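PDB 1SBZ: probable UbiX-like flavin prenyltransferase from Escherichia coli, which probably prenylates reduced FMN with dimethylallyl phosphate, making the prenyl-FMN cofactor for a partner phenolic acid decarboxylase. Local coordinates for residues D[84-89]-D[117-122]. Numbering follows the deposited sequence.
Sequences IPCSMK and LVLVPR. With FMN (flavin mononucleotide), chain H.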
ATOM      1  N   ILE D  84     -18.664  25.596   2.945  1.00 17.71           N
ATOM      2  CA  ILE D  84     -18.821  26.000   4.347  1.00 17.69           C
ATOM      3  C   ILE D  84     -20.286  26.086   4.824  1.00 17.93           C
ATOM      4  O   ILE D  84     -21.056  26.914   4.322  1.00 18.30           O
ATOM      5  CB  ILE D  84     -18.070  27.348   4.590  1.00 18.01           C
ATOM      6  CG1 ILE D  84     -18.168  27.775   6.055  1.00 17.48           C
ATOM      7  CG2 ILE D  84     -18.554  28.448   3.602  1.00 17.06           C
ATOM      8  CD1 ILE D  84     -17.300  28.986   6.393  1.00 17.72           C
ATOM      9  N   PRO D  85     -20.689  25.216   5.758  1.00 17.42           N
ATOM     10  CA  PRO D  85     -19.877  24.077   6.198  1.00 17.18           C
ATOM     11  C   PRO D  85     -19.948  22.991   5.139  1.00 16.78           C
ATOM     12  O   PRO D  85     -20.812  23.050   4.252  1.00 16.64           O
ATOM     13  CB  PRO D  85     -20.609  23.596   7.453  1.00 17.44           C
ATOM     14  CG  PRO D  85     -22.052  23.947   7.182  1.00 17.38           C
ATOM     15  CD  PRO D  85     -21.997  25.260   6.437  1.00 17.20           C
ATOM     16  N   CYS D  86     -19.053  22.013   5.233  1.00 16.35           N
ATOM     17  CA  CYS D  86     -19.046  20.886   4.308  1.00 15.41           C
ATOM     18  C   CYS D  86     -19.491  19.625   5.049  1.00 14.97           C
ATOM     19  O   CYS D  86     -18.884  19.218   6.049  1.00 14.96           O
ATOM     20  CB  CYS D  86     -17.657  20.710   3.680  1.00 15.59           C
ATOM     21  SG  CYS D  86     -17.529  19.340   2.502  1.00 15.87           S
ATOM     22  N   SER D  87     -20.573  19.027   4.574  1.00 14.04           N
ATOM     23  CA  SER D  87     -21.096  17.807   5.159  1.00 13.77           C
ATOM     24  C   SER D  87     -20.221  16.631   4.731  1.00 13.77           C
ATOM     25  O   SER D  87     -19.431  16.741   3.785  1.00 12.60           O
ATOM     26  CB  SER D  87     -22.521  17.580   4.667  1.00 13.84           C
ATOM     27  OG  SER D  87     -22.496  17.212   3.298  1.00 12.81           O
HETATM   28  N   MSE D  88     -20.404  15.503   5.411  1.00 14.18           N
HETATM   29  CA  MSE D  88     -19.670  14.277   5.118  1.00 14.78           C
HETATM   30  C   MSE D  88     -20.069  13.678   3.784  1.00 14.79           C
HETATM   31  O   MSE D  88     -19.230  13.112   3.081  1.00 14.78           O
HETATM   32  CB  MSE D  88     -19.844  13.254   6.250  1.00 15.15           C
HETATM   33  CG  MSE D  88     -19.285  13.718   7.598  1.00 15.16           C
HETATM   34 SE   MSE D  88     -17.372  14.188   7.571  1.00 20.93          SE
HETATM   35  CE  MSE D  88     -17.475  16.165   7.306  1.00 16.48           C
ATOM     36  N   LYS D  89     -21.342  13.826   3.424  1.00 15.25           N
ATOM     37  CA  LYS D  89     -21.827  13.379   2.117  1.00 15.60           C
ATOM     38  C   LYS D  89     -21.140  14.156   0.985  1.00 15.36           C
ATOM     39  O   LYS D  89     -20.659  13.568   0.013  1.00 15.27           O
ATOM     40  CB  LYS D  89     -23.373  13.459   2.055  1.00 16.15           C
ATOM     41  CG  LYS D  89     -24.000  14.430   1.046  1.00 18.34           C
ATOM     42  CD  LYS D  89     -24.211  13.776  -0.287  1.00 20.55           C
ATOM     43  CE  LYS D  89     -25.389  14.360  -1.021  1.00 20.30           C
ATOM     44  NZ  LYS D  89     -25.085  15.598  -1.786  1.00 22.76           N
ATOM     45  N   LEU D 117      -9.080  24.617  -3.400  1.00 18.40           N
ATOM     46  CA  LEU D 117     -10.296  24.154  -2.739  1.00 17.84           C
ATOM     47  C   LEU D 117     -10.125  24.156  -1.215  1.00 17.97           C
ATOM     48  O   LEU D 117      -9.193  23.539  -0.687  1.00 17.42           O
ATOM     49  CB  LEU D 117     -10.689  22.758  -3.246  1.00 18.04           C
ATOM     50  CG  LEU D 117     -12.009  22.149  -2.744  1.00 18.06           C
ATOM     51  CD1 LEU D 117     -13.198  23.042  -3.085  1.00 17.61           C
ATOM     52  CD2 LEU D 117     -12.224  20.757  -3.321  1.00 17.06           C
ATOM     53  N   VAL D 118     -11.016  24.865  -0.521  1.00 18.21           N
ATOM     54  CA  VAL D 118     -10.986  24.942   0.939  1.00 18.31           C
ATOM     55  C   VAL D 118     -12.282  24.361   1.491  1.00 18.11           C
ATOM     56  O   VAL D 118     -13.364  24.863   1.208  1.00 18.26           O
ATOM     57  CB  VAL D 118     -10.797  26.397   1.449  1.00 18.39           C
ATOM     58  CG1 VAL D 118     -10.840  26.458   2.983  1.00 19.05           C
ATOM     59  CG2 VAL D 118      -9.501  26.988   0.929  1.00 19.21           C
ATOM     60  N   LEU D 119     -12.168  23.297   2.274  1.00 17.52           N
ATOM     61  CA  LEU D 119     -13.348  22.661   2.859  1.00 17.25           C
ATOM     62  C   LEU D 119     -13.450  23.000   4.329  1.00 17.07           C
ATOM     63  O   LEU D 119     -12.436  23.092   5.022  1.00 17.43           O
ATOM     64  CB  LEU D 119     -13.250  21.146   2.688  1.00 17.19           C
ATOM     65  CG  LEU D 119     -13.860  20.419   1.486  1.00 18.43           C
ATOM     66  CD1 LEU D 119     -14.163  21.295   0.265  1.00 17.80           C
ATOM     67  CD2 LEU D 119     -13.026  19.184   1.110  1.00 17.62           C
ATOM     68  N   VAL D 120     -14.675  23.169   4.815  1.00 16.55           N
ATOM     69  CA  VAL D 120     -14.921  23.413   6.230  1.00 16.08           C
ATOM     70  C   VAL D 120     -15.743  22.217   6.723  1.00 15.82           C
ATOM     71  O   VAL D 120     -16.961  22.312   6.889  1.00 15.98           O
ATOM     72  CB  VAL D 120     -15.647  24.793   6.455  1.00 16.14           C
ATOM     73  CG1 VAL D 120     -15.985  25.022   7.926  1.00 15.97           C
ATOM     74  CG2 VAL D 120     -14.784  25.950   5.921  1.00 16.22           C
ATOM     75  N   PRO D 121     -15.084  21.073   6.924  1.00 15.63           N
ATOM     76  CA  PRO D 121     -15.798  19.844   7.243  1.00 15.43           C
ATOM     77  C   PRO D 121     -16.350  19.914   8.656  1.00 15.48           C
ATOM     78  O   PRO D 121     -15.630  20.328   9.570  1.00 15.55           O
ATOM     79  CB  PRO D 121     -14.703  18.780   7.147  1.00 15.20           C
ATOM     80  CG  PRO D 121     -13.459  19.508   7.529  1.00 15.12           C
ATOM     81  CD  PRO D 121     -13.619  20.865   6.909  1.00 15.20           C
ATOM     82  N   ARG D 122     -17.611  19.523   8.833  1.00 15.43           N
ATOM     83  CA  ARG D 122     -18.227  19.518  10.158  1.00 15.57           C
ATOM     84  C   ARG D 122     -19.028  18.242  10.405  1.00 16.04           C
ATOM     85  O   ARG D 122     -20.005  17.950   9.711  1.00 15.40           O
ATOM     86  CB  ARG D 122     -19.090  20.775  10.393  1.00 15.51           C
ATOM     87  CG  ARG D 122     -19.485  21.024  11.853  1.00 15.21           C
ATOM     88  CD  ARG D 122     -20.702  20.201  12.318  1.00 14.32           C
ATOM     89  NE  ARG D 122     -20.787  20.094  13.776  1.00 13.75           N
ATOM     90  CZ  ARG D 122     -21.346  19.076  14.420  1.00 14.27           C
ATOM     91  NH1 ARG D 122     -21.869  18.059  13.738  1.00 13.57           N
ATOM     92  NH2 ARG D 122     -21.373  19.071  15.752  1.00 13.88           N
TER
HETATM   93  N1  FMN H1404     -24.310  15.867   8.029  1.00 19.94           N
HETATM   94  C2  FMN H1404     -22.974  15.934   8.352  1.00 19.80           C
HETATM   95  O2  FMN H1404     -22.184  15.298   7.664  1.00 19.54           O
HETATM   96  N3  FMN H1404     -22.553  16.694   9.425  1.00 19.41           N
HETATM   97  C4  FMN H1404     -23.484  17.402  10.176  1.00 20.13           C
HETATM   98  O4  FMN H1404     -23.077  18.268  10.957  1.00 19.17           O
HETATM   99  C4A FMN H1404     -24.848  17.334   9.840  1.00 20.00           C
HETATM  100  N5  FMN H1404     -25.809  18.026  10.560  1.00 19.99           N
HETATM  101  C5A FMN H1404     -27.151  17.946  10.202  1.00 19.59           C
HETATM  102  C6  FMN H1404     -28.116  18.651  10.929  1.00 20.25           C
HETATM  103  C7  FMN H1404     -29.471  18.579  10.572  1.00 20.58           C
HETATM  104  C7M FMN H1404     -30.408  19.623  11.125  1.00 22.80           C
HETATM  105  C8  FMN H1404     -29.860  17.793   9.480  1.00 20.26           C
HETATM  106  C8M FMN H1404     -31.251  17.883   8.899  1.00 21.90           C
HETATM  107  C9  FMN H1404     -28.896  17.095   8.762  1.00 19.80           C
HETATM  108  C9A FMN H1404     -27.542  17.169   9.114  1.00 19.77           C
HETATM  109  N10 FMN H1404     -26.585  16.463   8.390  1.00 19.67           N
HETATM  110  C10 FMN H1404     -25.251  16.550   8.757  1.00 19.64           C
HETATM  111  C1' FMN H1404     -27.016  15.416   7.398  1.00 19.09           C
HETATM  112  C2' FMN H1404     -26.897  15.972   5.982  1.00 19.54           C
HETATM  113  O2' FMN H1404     -27.668  17.151   5.876  1.00 20.58           O
HETATM  114  C3' FMN H1404     -27.296  14.943   4.918  1.00 19.64           C
HETATM  115  O3' FMN H1404     -26.300  13.932   4.842  1.00 19.41           O
HETATM  116  C4' FMN H1404     -27.540  15.555   3.533  1.00 18.98           C
HETATM  117  O4' FMN H1404     -27.754  14.545   2.565  1.00 19.54           O
HETATM  118  C5' FMN H1404     -26.382  16.424   3.056  1.00 19.18           C
HETATM  119  O5' FMN H1404     -26.570  16.768   1.693  1.00 19.00           O
HETATM  120  P   FMN H1404     -25.731  18.004   1.089  1.00 19.44           P
HETATM  121  O1P FMN H1404     -26.289  19.272   1.703  1.00 20.50           O
HETATM  122  O2P FMN H1404     -25.909  17.973  -0.400  1.00 18.37           O
HETATM  123  O3P FMN H1404     -24.269  17.838   1.454  1.00 18.94           O
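C86 and P121 pair where two neighbouring parallel strands end, and the residues that follow bond the flavin. The backbone of C86 is gripped twice: its N donates to V120 O (2.7 Å), standing well above that carbonyl's plane, and its O accepts R122 N (3.1 Å), tilted modestly from the carbonyl plane, while P121 CA adds a C-H contact to the same oxygen. Apolar side chains back this ladder on both faces. I84 and V120 run side by side and point the same way; V120 CG2, anti to the carbonyl carbon, lies against I84 CB (3.8 Å) and CG1. On the face of C86, the sulfur rests on L119 CG, with L91 of helix 88-96 touching both residues. The selenomethionine M88 folds back through bends at chi2 (-58°) and chi3 (96°), which bring its methyl CE against P121 CB (3.8 Å), at one corner of the ring, beside R122 N. Beyond the strands, both segments turn to FMN. M88 N gives a nearly straight bond to O2 (172°), whereas R122 O takes the flavin N3 and R122 NH1 bonds FMN O4 (3.0 Å), which lies at the edge of the guanidinium, near its plane. NE and NH2 of that guanidinium bind backbone oxygens of P149 and M148 of a neighbouring subunit, which should help hold its rotation. At the other end of the cofactor, S87 OG bonds phosphate O3P (2.6 Å) and also caps T90 N, with K89 NZ on O2P. A flavin held at the carboxyl ends of parallel strands, its phosphate beside a helix N-terminus, is characteristic of the Rossmann-like flavoprotein fold of the UbiX/PAD1 family.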